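KLLA0F20702p (Kluyveromyces lactis, PDB 5Y5A) is the yeast telomerase subunit Est1, here its N-terminal TPR-like helical part, which binds Cdc13 and is thereby likely to take part in recruiting telomerase to telomeres. Local coordinates at residues P152-S157 / L512-V517; K408-E413 / V454-E459; R445-C450 / N548-K553; R478-E483 / S520-T525. All coordinates share one frame; numbering follows the deposited sequence.

Interaction 1: P152-S157 / L512-V517; sequences PSDTRS and LPDRLV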
loop_
_atom_site.group_PDB
_atom_site.type_symbol
_atom_site.label_atom_id
_atom_site.label_comp_id
_atom_site.label_asym_id
_atom_site.label_seq_id
_atom_site.Cartn_x
_atom_site.Cartn_y
_atom_site.Cartn_z
ATOM N N PRO A 152 -14.529 -3.857 11.247
ATOM C CA PRO A 152 -14.054 -4.778 12.288
ATOM C C PRO A 152 -14.497 -4.326 13.678
ATOM O O PRO A 152 -14.464 -3.133 13.972
ATOM C CB PRO A 152 -12.531 -4.718 12.150
ATOM C CG PRO A 152 -12.296 -4.317 10.726
ATOM C CD PRO A 152 -13.438 -3.399 10.368
ATOM N N SER A 153 -14.912 -5.272 14.512
ATOM C CA SER A 153 -15.507 -4.966 15.810
ATOM C C SER A 153 -14.571 -4.217 16.757
ATOM O O SER A 153 -15.010 -3.387 17.550
ATOM C CB SER A 153 -15.973 -6.259 16.471
ATOM O OG SER A 153 -14.944 -7.230 16.434
ATOM N N ASP A 154 -13.280 -4.510 16.667
ATOM C CA ASP A 154 -12.297 -3.927 17.571
ATOM C C ASP A 154 -11.931 -2.497 17.200
ATOM O O ASP A 154 -11.082 -1.887 17.848
ATOM C CB ASP A 154 -11.039 -4.782 17.583
ATOM C CG ASP A 154 -10.480 -4.993 16.196
ATOM O OD1 ASP A 154 -10.935 -5.934 15.509
ATOM O OD2 ASP A 154 -9.594 -4.216 15.785
ATOM N N THR A 155 -12.558 -1.973 16.152
ATOM C CA THR A 155 -12.285 -0.614 15.694
ATOM C C THR A 155 -12.651 0.417 16.755
ATOM O O THR A 155 -11.903 1.365 16.999
ATOM C CB THR A 155 -13.046 -0.295 14.402
ATOM O OG1 THR A 155 -12.469 -1.031 13.318
ATOM C CG2 THR A 155 -12.973 1.191 14.080
ATOM N N ARG A 156 -13.776 0.241 17.425
ATOM C CA ARG A 156 -14.154 1.164 18.481
ATOM C C ARG A 156 -13.061 1.183 19.510
ATOM O O ARG A 156 -12.609 2.224 19.910
ATOM C CB ARG A 156 -15.425 0.711 19.174
ATOM C CG ARG A 156 -16.688 1.313 18.632
ATOM C CD ARG A 156 -17.896 0.781 19.373
ATOM N NE ARG A 156 -18.914 1.805 19.412
ATOM C CZ ARG A 156 -20.061 1.732 18.765
ATOM N NH1 ARG A 156 -21.104 2.411 19.189
ATOM N NH2 ARG A 156 -20.169 0.980 17.697
ATOM N N SER A 157 -12.639 0.015 19.944
ATOM C CA SER A 157 -11.588 -0.070 20.951
ATOM C C SER A 157 -10.363 0.742 20.557
ATOM O O SER A 157 -9.863 1.546 21.341
ATOM C CB SER A 157 -11.188 -1.530 21.176
ATOM O OG SER A 157 -12.331 -2.356 21.315
ATOM N N LEU A 512 -18.510 -11.297 9.016
ATOM C CA LEU A 512 -17.752 -11.151 7.779
ATOM C C LEU A 512 -16.670 -10.063 7.839
ATOM O O LEU A 512 -15.552 -10.309 7.383
ATOM C CB LEU A 512 -18.703 -10.887 6.604
ATOM C CG LEU A 512 -18.084 -10.941 5.204
ATOM C CD1 LEU A 512 -17.242 -12.194 5.048
ATOM C CD2 LEU A 512 -19.172 -10.896 4.134
ATOM N N PRO A 513 -16.984 -8.867 8.390
ATOM C CA PRO A 513 -15.920 -7.859 8.484
ATOM C C PRO A 513 -14.698 -8.344 9.248
ATOM O O PRO A 513 -13.577 -8.097 8.815
ATOM C CB PRO A 513 -16.596 -6.707 9.230
ATOM C CG PRO A 513 -18.035 -6.837 8.859
ATOM C CD PRO A 513 -18.283 -8.314 8.826
ATOM N N ASP A 514 -14.908 -9.032 10.363
ATOM C CA ASP A 514 -13.791 -9.569 11.130
ATOM C C ASP A 514 -13.057 -10.657 10.344
ATOM O O ASP A 514 -11.829 -10.740 10.403
ATOM C CB ASP A 514 -14.267 -10.106 12.483
ATOM C CG ASP A 514 -14.411 -9.007 13.528
ATOM O OD1 ASP A 514 -13.911 -7.886 13.293
ATOM O OD2 ASP A 514 -15.011 -9.266 14.591
ATOM N N ARG A 515 -13.805 -11.476 9.602
ATOM C CA ARG A 515 -13.205 -12.535 8.785
ATOM C C ARG A 515 -12.237 -11.977 7.771
ATOM O O ARG A 515 -11.197 -12.580 7.491
ATOM C CB ARG A 515 -14.267 -13.339 8.034
ATOM C CG ARG A 515 -15.195 -14.102 8.912
ATOM C CD ARG A 515 -16.031 -15.064 8.099
ATOM N NE ARG A 515 -16.887 -15.838 8.980
ATOM C CZ ARG A 515 -16.463 -16.872 9.691
ATOM N NH1 ARG A 515 -15.194 -17.252 9.613
ATOM N NH2 ARG A 515 -17.309 -17.530 10.474
ATOM N N LEU A 516 -12.601 -10.829 7.210
ATOM C CA LEU A 516 -11.819 -10.219 6.141
ATOM C C LEU A 516 -10.666 -9.377 6.696
ATOM O O LEU A 516 -9.951 -8.733 5.940
ATOM C CB LEU A 516 -12.723 -9.374 5.237
ATOM C CG LEU A 516 -13.867 -10.141 4.547
ATOM C CD1 LEU A 516 -14.668 -9.249 3.602
ATOM C CD2 LEU A 516 -13.342 -11.360 3.806
ATOM N N VAL A 517 -10.492 -9.383 8.015
ATOM C CA VAL A 517 -9.284 -8.816 8.620
ATOM C C VAL A 517 -8.612 -9.838 9.529
ATOM O O VAL A 517 -7.953 -9.476 10.496
ATOM C CB VAL A 517 -9.566 -7.525 9.432
ATOM C CG1 VAL A 517 -9.906 -6.364 8.501
ATOM C CG2 VAL A 517 -10.660 -7.753 10.475
#
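Asp514 presents its carboxylate to Ser153 like a two-pronged fork. OD2 of Asp514 accepts from Ser153 OG at 2.7 Å through its syn lone pair, while Asp514 OD1 takes the backbone N of Ser153 at 3.1 Å, also on the syn side but 22° out of the carboxylate plane. With chi1 at 49°, Ser153 OG lies on the side of its own N-H, so hydroxyl and amide can meet the two oxygens of one carboxylate. With a bond to each oxygen, that group is probably held against turning. Beside this polar grip, Val517 crosses the Pro152 ring at about a right angle, its CG2 resting 3.8 Å from Pro152 CG. The carboxylates of Asp154 and Asp514 slide past each other with their planes only 21° apart; the like charges are probably eased by Lys519, which forms a salt bridge with Asp154 OD1. Pro152 to Thr155 form a type I turn, and Pro152 O accepts from both N and OG1 of Thr155. The turn leads into the short helix 155-158, which packs against helix 113-144, so this surface contact joins that N-terminal helical region to the short helix 512-515.

Interaction 2: K408-E413 / V454-E459; sequences KVIMKE and VNLTNE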
loop_
_atom_site.group_PDB
_atom_site.type_symbol
_atom_site.label_atom_id
_atom_site.label_comp_id
_atom_site.label_asym_id
_atom_site.label_seq_id
_atom_site.Cartn_x
_atom_site.Cartn_y
_atom_site.Cartn_z
ATOM N N LYS A 408 16.139 -19.337 -4.718
ATOM C CA LYS A 408 17.074 -19.178 -3.601
ATOM C C LYS A 408 16.385 -18.984 -2.257
ATOM O O LYS A 408 17.037 -19.072 -1.215
ATOM C CB LYS A 408 18.037 -18.007 -3.853
ATOM C CG LYS A 408 18.714 -18.006 -5.220
ATOM C CD LYS A 408 19.595 -19.219 -5.427
ATOM C CE LYS A 408 20.230 -19.183 -6.805
ATOM N NZ LYS A 408 20.918 -20.458 -7.122
ATOM N N VAL A 409 15.080 -18.724 -2.255
ATOM C CA VAL A 409 14.428 -18.437 -0.977
ATOM C C VAL A 409 13.276 -19.394 -0.666
ATOM O O VAL A 409 13.360 -20.173 0.280
ATOM C CB VAL A 409 13.907 -16.974 -0.910
ATOM C CG1 VAL A 409 13.347 -16.684 0.465
ATOM C CG2 VAL A 409 15.025 -15.991 -1.235
ATOM N N ILE A 410 12.210 -19.339 -1.456
ATOM C CA ILE A 410 11.023 -20.142 -1.182
ATOM C C ILE A 410 11.350 -21.638 -1.219
ATOM O O ILE A 410 10.856 -22.397 -0.386
ATOM C CB ILE A 410 9.880 -19.826 -2.176
ATOM C CG1 ILE A 410 9.578 -18.319 -2.188
ATOM C CG2 ILE A 410 8.630 -20.601 -1.810
ATOM C CD1 ILE A 410 8.515 -17.892 -3.220
ATOM N N MET A 411 12.207 -22.056 -2.151
ATOM C CA MET A 411 12.609 -23.463 -2.232
ATOM C C MET A 411 13.335 -23.921 -0.972
ATOM O O MET A 411 13.298 -25.106 -0.628
ATOM C CB MET A 411 13.500 -23.714 -3.457
ATOM C CG MET A 411 12.745 -23.841 -4.774
ATOM S SD MET A 411 11.716 -25.311 -4.863
ATOM C CE MET A 411 12.960 -26.565 -5.168
ATOM N N LYS A 412 13.990 -22.989 -0.285
ATOM C CA LYS A 412 14.696 -23.329 0.952
ATOM C C LYS A 412 13.796 -23.182 2.177
ATOM O O LYS A 412 14.213 -23.490 3.289
ATOM C CB LYS A 412 15.950 -22.461 1.135
ATOM C CG LYS A 412 16.917 -22.467 -0.044
ATOM C CD LYS A 412 18.301 -21.949 0.364
ATOM C CE LYS A 412 19.182 -21.690 -0.858
ATOM N NZ LYS A 412 20.562 -21.253 -0.486
ATOM N N GLU A 413 12.564 -22.715 1.982
ATOM C CA GLU A 413 11.694 -22.423 3.121
ATOM C C GLU A 413 10.237 -22.875 2.977
ATOM O O GLU A 413 9.377 -22.424 3.734
ATOM C CB GLU A 413 11.706 -20.917 3.406
ATOM C CG GLU A 413 13.076 -20.341 3.721
ATOM C CD GLU A 413 13.643 -20.856 5.030
ATOM O OE1 GLU A 413 14.879 -20.776 5.223
ATOM O OE2 GLU A 413 12.852 -21.329 5.874
ATOM N N VAL A 454 7.744 -25.606 -11.418
ATOM C CA VAL A 454 7.789 -27.068 -11.442
ATOM C C VAL A 454 8.534 -27.626 -10.223
ATOM O O VAL A 454 8.052 -28.550 -9.555
ATOM C CB VAL A 454 8.457 -27.572 -12.743
ATOM C CG1 VAL A 454 8.950 -29.012 -12.583
ATOM C CG2 VAL A 454 7.489 -27.426 -13.926
ATOM N N ASN A 455 9.702 -27.054 -9.929
ATOM C CA ASN A 455 10.498 -27.468 -8.764
ATOM C C ASN A 455 9.746 -27.240 -7.462
ATOM O O ASN A 455 9.732 -28.102 -6.589
ATOM C CB ASN A 455 11.830 -26.715 -8.708
ATOM C CG ASN A 455 12.753 -27.082 -9.839
ATOM O OD1 ASN A 455 12.589 -28.126 -10.470
ATOM N ND2 ASN A 455 13.734 -26.227 -10.109
ATOM N N LEU A 456 9.112 -26.074 -7.349
ATOM C CA LEU A 456 8.356 -25.730 -6.153
ATOM C C LEU A 456 7.140 -26.636 -6.017
ATOM O O LEU A 456 6.883 -27.188 -4.951
ATOM C CB LEU A 456 7.916 -24.255 -6.183
ATOM C CG LEU A 456 7.215 -23.817 -4.901
ATOM C CD1 LEU A 456 8.162 -24.016 -3.712
ATOM C CD2 LEU A 456 6.740 -22.372 -4.985
ATOM N N THR A 457 6.401 -26.795 -7.111
ATOM C CA THR A 457 5.202 -27.619 -7.093
ATOM C C THR A 457 5.564 -29.057 -6.728
ATOM O O THR A 457 4.872 -29.680 -5.922
ATOM C CB THR A 457 4.461 -27.566 -8.447
ATOM O OG1 THR A 457 4.279 -26.195 -8.832
ATOM C CG2 THR A 457 3.093 -28.228 -8.350
ATOM N N ASN A 458 6.660 -29.573 -7.289
ATOM C CA ASN A 458 7.101 -30.937 -6.972
ATOM C C ASN A 458 7.461 -31.108 -5.495
ATOM O O ASN A 458 7.187 -32.159 -4.908
ATOM C CB ASN A 458 8.299 -31.355 -7.845
ATOM C CG ASN A 458 7.884 -31.747 -9.270
ATOM O OD1 ASN A 458 6.714 -31.990 -9.537
ATOM N ND2 ASN A 458 8.853 -31.816 -10.180
ATOM N N GLU A 459 8.078 -30.089 -4.891
ATOM C CA GLU A 459 8.379 -30.148 -3.453
ATOM C C GLU A 459 7.082 -30.118 -2.649
ATOM O O GLU A 459 6.944 -30.807 -1.646
ATOM C CB GLU A 459 9.283 -28.989 -3.015
ATOM C CG GLU A 459 10.673 -28.988 -3.634
ATOM C CD GLU A 459 11.477 -30.212 -3.251
ATOM O OE1 GLU A 459 12.249 -30.707 -4.101
ATOM O OE2 GLU A 459 11.336 -30.684 -2.104
#
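Met411, following the pi-type turn at 408-410, faces Leu456 on helix 447-462 with 6.2 Å between their CA atoms, the closest pair of CA atoms across the two segments. The methionine side chain carries most of the contact. Bends at chi2 (-67°) and chi3 (-76°) fold its chain so that the thioether lies over the helix backbone: SD of Met411 is 3.6 Å from Leu456 CA. The terminal methyl then reaches between two side chains one helical turn apart, with Met411 CE 3.7 Å from Asn455 CB and also 3.7 Å from Glu459 CG, crossing each side chain at about a right angle. It touches the aliphatic part of both, while the amide oxygen of Asn455 is engaged by Gln451. On the more buried side, Ile410 CG2 meets Leu456 CD1 at 3.9 Å, and the same CD1 of Leu456 lies 4.0 Å from Met411 SD, so one leucine branch touches both residues of the opposing segment. Were Met411 cut back to an alanine, the space over Leu456 and between Asn455 and Glu459 would probably be left unfilled, and most of the apolar contact between the two segments lost. Around this seam, Leu456 also packs on Ala426, and Val409 touches Tyr422, Ile350 and Tyr354. On another side of helix 447-462, Val454 and Thr457 pack on Tyr561 of strand 560-563. The contact thus joins helix 385-410 and the residues after it to helix 447-462, with helices 339-379 and 421-433 alongside.

Interaction 3: R445-C450 / N548-K553; sequences RSTSFC and NCCGFK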
loop_
_atom_site.group_PDB
_atom_site.type_symbol
_atom_site.label_atom_id
_atom_site.label_comp_id
_atom_site.label_asym_id
_atom_site.label_seq_id
_atom_site.Cartn_x
_atom_site.Cartn_y
_atom_site.Cartn_z
ATOM N N ARG A 445 5.549 -18.796 -21.311
ATOM C CA ARG A 445 6.642 -18.970 -22.258
ATOM C C ARG A 445 8.023 -18.740 -21.632
ATOM O O ARG A 445 9.039 -18.826 -22.315
ATOM C CB ARG A 445 6.422 -18.042 -23.455
ATOM C CG ARG A 445 5.315 -18.541 -24.379
ATOM C CD ARG A 445 4.668 -17.429 -25.201
ATOM N NE ARG A 445 3.514 -17.951 -25.926
ATOM C CZ ARG A 445 2.322 -18.169 -25.376
ATOM N NH1 ARG A 445 2.121 -17.896 -24.090
ATOM N NH2 ARG A 445 1.329 -18.656 -26.111
ATOM N N SER A 446 8.053 -18.474 -20.327
ATOM C CA SER A 446 9.307 -18.277 -19.598
ATOM C C SER A 446 9.867 -19.606 -19.080
ATOM O O SER A 446 9.295 -20.207 -18.174
ATOM C CB SER A 446 9.090 -17.313 -18.430
ATOM O OG SER A 446 10.288 -17.100 -17.706
ATOM N N THR A 447 10.978 -20.066 -19.652
ATOM C CA THR A 447 11.526 -21.369 -19.279
ATOM C C THR A 447 12.040 -21.359 -17.842
ATOM O O THR A 447 11.800 -22.305 -17.091
ATOM C CB THR A 447 12.670 -21.826 -20.228
ATOM O OG1 THR A 447 13.671 -20.804 -20.313
ATOM C CG2 THR A 447 12.132 -22.131 -21.624
ATOM N N SER A 448 12.726 -20.286 -17.454
ATOM C CA SER A 448 13.247 -20.188 -16.097
ATOM C C SER A 448 12.109 -20.178 -15.081
ATOM O O SER A 448 12.174 -20.874 -14.080
ATOM C CB SER A 448 14.110 -18.939 -15.933
ATOM O OG SER A 448 13.340 -17.774 -16.137
ATOM N N PHE A 449 11.057 -19.410 -15.351
ATOM C CA PHE A 449 9.951 -19.319 -14.403
ATOM C C PHE A 449 9.166 -20.631 -14.328
ATOM O O PHE A 449 8.847 -21.104 -13.242
ATOM C CB PHE A 449 9.005 -18.150 -14.741
ATOM C CG PHE A 449 7.850 -18.038 -13.784
ATOM C CD1 PHE A 449 8.041 -17.530 -12.508
ATOM C CD2 PHE A 449 6.588 -18.504 -14.131
ATOM C CE1 PHE A 449 6.986 -17.465 -11.601
ATOM C CE2 PHE A 449 5.531 -18.440 -13.229
ATOM C CZ PHE A 449 5.733 -17.923 -11.963
ATOM N N CYS A 450 8.868 -21.227 -15.477
ATOM C CA CYS A 450 8.193 -22.528 -15.500
ATOM C C CYS A 450 9.012 -23.606 -14.816
ATOM O O CYS A 450 8.467 -24.423 -14.075
ATOM C CB CYS A 450 7.874 -22.951 -16.936
ATOM S SG CYS A 450 6.546 -21.967 -17.644
ATOM N N ASN A 548 1.398 -24.397 -20.128
ATOM C CA ASN A 548 2.726 -23.810 -20.286
ATOM C C ASN A 548 3.277 -24.198 -21.655
ATOM O O ASN A 548 2.869 -25.206 -22.222
ATOM C CB ASN A 548 3.680 -24.252 -19.156
ATOM C CG ASN A 548 4.222 -25.667 -19.350
ATOM O OD1 ASN A 548 5.254 -25.866 -19.995
ATOM N ND2 ASN A 548 3.533 -26.654 -18.782
ATOM N N CYS A 549 4.192 -23.394 -22.187
ATOM C CA CYS A 549 4.715 -23.611 -23.529
ATOM C C CYS A 549 6.170 -24.048 -23.486
ATOM O O CYS A 549 6.892 -23.927 -24.473
ATOM C CB CYS A 549 4.580 -22.333 -24.370
ATOM S SG CYS A 549 2.919 -21.583 -24.387
ATOM N N CYS A 550 6.600 -24.557 -22.339
ATOM C CA CYS A 550 8.004 -24.901 -22.150
ATOM C C CYS A 550 8.212 -26.394 -21.941
ATOM O O CYS A 550 9.252 -26.812 -21.432
ATOM C CB CYS A 550 8.580 -24.127 -20.964
ATOM S SG CYS A 550 8.480 -22.327 -21.144
ATOM N N GLY A 551 7.215 -27.188 -22.318
ATOM C CA GLY A 551 7.358 -28.635 -22.354
ATOM C C GLY A 551 7.192 -29.390 -21.047
ATOM O O GLY A 551 7.457 -30.591 -20.987
ATOM N N PHE A 552 6.752 -28.709 -19.997
ATOM C CA PHE A 552 6.571 -29.379 -18.708
ATOM C C PHE A 552 5.198 -30.060 -18.625
ATOM O O PHE A 552 4.181 -29.493 -19.034
ATOM C CB PHE A 552 6.764 -28.387 -17.554
ATOM C CG PHE A 552 8.168 -27.852 -17.448
ATOM C CD1 PHE A 552 9.162 -28.596 -16.830
ATOM C CD2 PHE A 552 8.495 -26.612 -17.976
ATOM C CE1 PHE A 552 10.448 -28.116 -16.741
ATOM C CE2 PHE A 552 9.786 -26.118 -17.881
ATOM C CZ PHE A 552 10.760 -26.869 -17.268
ATOM N N LYS A 553 5.189 -31.281 -18.099
ATOM C CA LYS A 553 3.994 -32.123 -18.067
ATOM C C LYS A 553 4.010 -32.998 -16.824
ATOM O O LYS A 553 5.075 -33.296 -16.284
ATOM C CB LYS A 553 3.912 -33.017 -19.317
ATOM C CG LYS A 553 3.830 -32.275 -20.651
ATOM C CD LYS A 553 2.388 -32.008 -21.059
ATOM C CE LYS A 553 2.306 -31.270 -22.396
ATOM N NZ LYS A 553 2.945 -29.920 -22.309
#
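Cys550 pushes its sulfur into the start of helix 447-462, and the dense part of the contact gathers round it. SG of Cys550 lies 3.6 Å from the carbonyl carbon of Arg445 and 3.7 Å from Thr447 CG2, nestled against the backbone that leads into the helix. Next to it stands Cys450, whose SG is 4.0 Å from Cys550 SG: the two sulfurs are in van der Waals contact and form no disulfide. Cys450 also offers its CB to the ring of Phe552, 3.8 Å from CE2, while Cys450 O lies over one face of that ring. Further in, Phe552 packs on Gln451 and Val454 and meets His563 edge-to-face.

Asn548 braces the 548-553 loop with an Asx turn: its OD1 accepts from Cys550 N at 3.0 Å and from Phe552 N at 3.2 Å, the latter in the carbonyl plane on a lone pair. Asn548 ND2 returns a nearly straight bond (172°) to Phe552 O and gives another to Leu545 O, so the amide is fixed at both ends just before strand 552-555 enters its two-stranded antiparallel hairpin with strand 560-563. On the other segment, Ser446 is the N-cap of helix 447-462, its OG accepting weakly from Phe449 N.

The solvent side is thinner. There Arg445, with its chain extended from CG to NE, lays its guanidinium over Cys549, the SG of Cys549 sitting centrally above one face, 3.6 Å from Arg445 CZ. Both residues are exposed, and Arg445 NH1 turns to Lys441 O.

Interaction 4: R478-E483 / S520-T525; sequences RDYFYE and SKNKLT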
loop_
_atom_site.group_PDB
_atom_site.type_symbol
_atom_site.label_atom_id
_atom_site.label_comp_id
_atom_site.label_asym_id
_atom_site.label_seq_id
_atom_site.Cartn_x
_atom_site.Cartn_y
_atom_site.Cartn_z
ATOM N N ARG A 478 -11.653 -21.827 2.830
ATOM C CA ARG A 478 -11.167 -21.290 4.092
ATOM C C ARG A 478 -12.235 -20.435 4.758
ATOM O O ARG A 478 -13.264 -20.129 4.153
ATOM C CB ARG A 478 -9.922 -20.457 3.856
ATOM C CG ARG A 478 -10.178 -19.311 2.907
ATOM C CD ARG A 478 -8.946 -18.488 2.757
ATOM N NE ARG A 478 -9.103 -17.421 1.777
ATOM C CZ ARG A 478 -8.199 -16.469 1.604
ATOM N NH1 ARG A 478 -7.107 -16.475 2.361
ATOM N NH2 ARG A 478 -8.378 -15.520 0.693
ATOM N N ASP A 479 -11.980 -20.024 5.996
ATOM C CA ASP A 479 -12.992 -19.309 6.763
ATOM C C ASP A 479 -12.659 -17.843 6.998
ATOM O O ASP A 479 -13.501 -17.087 7.492
ATOM C CB ASP A 479 -13.220 -20.014 8.098
ATOM C CG ASP A 479 -13.881 -21.365 7.927
ATOM O OD1 ASP A 479 -14.597 -21.543 6.918
ATOM O OD2 ASP A 479 -13.683 -22.249 8.786
ATOM N N TYR A 480 -11.447 -17.435 6.627
ATOM C CA TYR A 480 -11.014 -16.062 6.853
ATOM C C TYR A 480 -9.815 -15.683 5.993
ATOM O O TYR A 480 -9.157 -16.546 5.406
ATOM C CB TYR A 480 -10.685 -15.843 8.338
ATOM C CG TYR A 480 -9.570 -16.719 8.886
ATOM C CD1 TYR A 480 -8.244 -16.297 8.842
ATOM C CD2 TYR A 480 -9.844 -17.958 9.463
ATOM C CE1 TYR A 480 -7.225 -17.082 9.344
ATOM C CE2 TYR A 480 -8.824 -18.752 9.967
ATOM C CZ TYR A 480 -7.517 -18.308 9.906
ATOM O OH TYR A 480 -6.496 -19.091 10.407
ATOM N N PHE A 481 -9.540 -14.383 5.923
ATOM C CA PHE A 481 -8.415 -13.865 5.148
ATOM C C PHE A 481 -7.088 -14.066 5.876
ATOM O O PHE A 481 -7.030 -13.992 7.104
ATOM C CB PHE A 481 -8.610 -12.375 4.846
ATOM C CG PHE A 481 -9.344 -12.099 3.564
ATOM C CD1 PHE A 481 -9.982 -13.120 2.876
ATOM C CD2 PHE A 481 -9.379 -10.816 3.039
ATOM C CE1 PHE A 481 -10.651 -12.862 1.699
ATOM C CE2 PHE A 481 -10.051 -10.551 1.860
ATOM C CZ PHE A 481 -10.685 -11.576 1.187
ATOM N N TYR A 482 -6.028 -14.319 5.110
ATOM C CA TYR A 482 -4.684 -14.442 5.669
ATOM C C TYR A 482 -3.950 -13.097 5.579
ATOM O O TYR A 482 -4.463 -12.144 4.980
ATOM C CB TYR A 482 -3.896 -15.543 4.948
ATOM C CG TYR A 482 -4.528 -16.918 5.048
ATOM C CD1 TYR A 482 -5.333 -17.258 6.127
ATOM C CD2 TYR A 482 -4.332 -17.870 4.057
ATOM C CE1 TYR A 482 -5.921 -18.507 6.217
ATOM C CE2 TYR A 482 -4.914 -19.128 4.142
ATOM C CZ TYR A 482 -5.707 -19.435 5.223
ATOM O OH TYR A 482 -6.292 -20.674 5.310
ATOM N N GLU A 483 -2.757 -13.024 6.170
ATOM C CA GLU A 483 -2.013 -11.767 6.255
ATOM C C GLU A 483 -1.850 -11.122 4.891
ATOM O O GLU A 483 -2.118 -9.929 4.728
ATOM C CB GLU A 483 -0.627 -11.978 6.886
ATOM C CG GLU A 483 -0.633 -12.273 8.388
ATOM C CD GLU A 483 -0.568 -13.764 8.703
ATOM O OE1 GLU A 483 -1.093 -14.578 7.906
ATOM O OE2 GLU A 483 0.013 -14.118 9.753
ATOM N N SER A 520 -11.531 -14.368 13.594
ATOM C CA SER A 520 -12.672 -15.276 13.640
ATOM C C SER A 520 -12.551 -16.247 14.810
ATOM O O SER A 520 -11.495 -16.361 15.431
ATOM C CB SER A 520 -12.802 -16.059 12.328
ATOM O OG SER A 520 -11.969 -17.206 12.332
ATOM N N LYS A 521 -13.644 -16.943 15.100
ATOM C CA LYS A 521 -13.651 -17.964 16.140
ATOM C C LYS A 521 -12.813 -19.158 15.701
ATOM O O LYS A 521 -12.167 -19.818 16.515
ATOM C CB LYS A 521 -15.080 -18.406 16.448
ATOM C CG LYS A 521 -16.064 -17.262 16.629
ATOM C CD LYS A 521 -17.460 -17.782 16.958
ATOM C CE LYS A 521 -18.458 -16.643 17.105
ATOM N NZ LYS A 521 -19.815 -17.125 17.495
ATOM N N ASN A 522 -12.837 -19.429 14.402
ATOM C CA ASN A 522 -12.019 -20.484 13.831
ATOM C C ASN A 522 -10.704 -19.936 13.303
ATOM O O ASN A 522 -10.556 -19.706 12.107
ATOM C CB ASN A 522 -12.769 -21.203 12.708
ATOM C CG ASN A 522 -11.891 -22.197 11.964
ATOM O OD1 ASN A 522 -11.529 -21.982 10.804
ATOM N ND2 ASN A 522 -11.542 -23.292 12.632
ATOM N N LYS A 523 -9.755 -19.700 14.202
ATOM C CA LYS A 523 -8.399 -19.392 13.778
ATOM C C LYS A 523 -7.582 -20.669 13.802
ATOM O O LYS A 523 -7.623 -21.435 14.763
ATOM C CB LYS A 523 -7.763 -18.319 14.660
ATOM C CG LYS A 523 -6.370 -17.913 14.209
ATOM C CD LYS A 523 -5.808 -16.810 15.094
ATOM C CE LYS A 523 -4.407 -16.418 14.664
ATOM N NZ LYS A 523 -3.839 -15.338 15.516
ATOM N N LEU A 524 -6.852 -20.902 12.722
ATOM C CA LEU A 524 -6.078 -22.121 12.571
ATOM C C LEU A 524 -4.672 -21.930 13.116
ATOM O O LEU A 524 -4.199 -20.801 13.235
ATOM C CB LEU A 524 -6.029 -22.526 11.098
ATOM C CG LEU A 524 -7.390 -22.659 10.412
ATOM C CD1 LEU A 524 -7.236 -22.661 8.900
ATOM C CD2 LEU A 524 -8.096 -23.919 10.896
ATOM N N THR A 525 -4.002 -23.032 13.443
ATOM C CA THR A 525 -2.602 -22.964 13.834
ATOM C C THR A 525 -1.775 -22.422 12.672
ATOM O O THR A 525 -2.226 -22.416 11.527
ATOM C CB THR A 525 -2.047 -24.335 14.237
ATOM O OG1 THR A 525 -1.958 -25.167 13.075
ATOM C CG2 THR A 525 -2.941 -24.997 15.272
#
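Tyr480 reaches across to the 520-525 loop and ends at the backbone of Leu524, whose N donates to Tyr480 OH over 3.0 Å at a nearly straight 168°. The donor lies at the ring edge, near its plane. The ring is directed there by a first torsion of 61°, which places CG between the backbone N and carbonyl carbon. Along the way Tyr480 CD2 passes 3.6 Å from Ser520 OG. At the far end, Leu524 CB lies 3.5 Å from Tyr480 OH; with CG of Leu524 beside its own backbone N, the leucine side chain crosses the tyrosine obliquely, close to its hydroxyl, and its CD1 also comes 4.2 Å from Tyr482 OH. A phenylalanine in place of Tyr480 would probably leave Leu524 N without its acceptor and Glu529 without its hydroxyl partner. Since Tyr480 OH accepts from Leu524 N and is also hydrogen-bonded to Glu529 OE2, this one hydroxyl links two irregular segments to helix 526-546. Tyr482 OH meets Ser532 of the same helix, so the two tyrosine hydroxyls, each bonded to a side chain of helix 526-546, probably fasten these irregular segments to that helix.

In the fold
From the N terminus, the chain first reaches 152-157, which waits 355 residues for its partner 512-517, so interaction 1 closes a very long, largely helical loop and joins the turn before helix 155-158 to helix 512-515. Within that loop lies interaction 2, which ties helix 385-410 to helix 447-462. Interaction 3 opens on the same helix and ties it to the start of the C-terminal hairpin; it crosses interactions 1 and 2, touching the latter where Val454 packs on Phe552. Interaction 4 follows interaction 2 in series, is nested inside interaction 3 and crosses interaction 1, which it meets through Arg515; it joins the loop before helix 483-487 to the loop before helix 526-546.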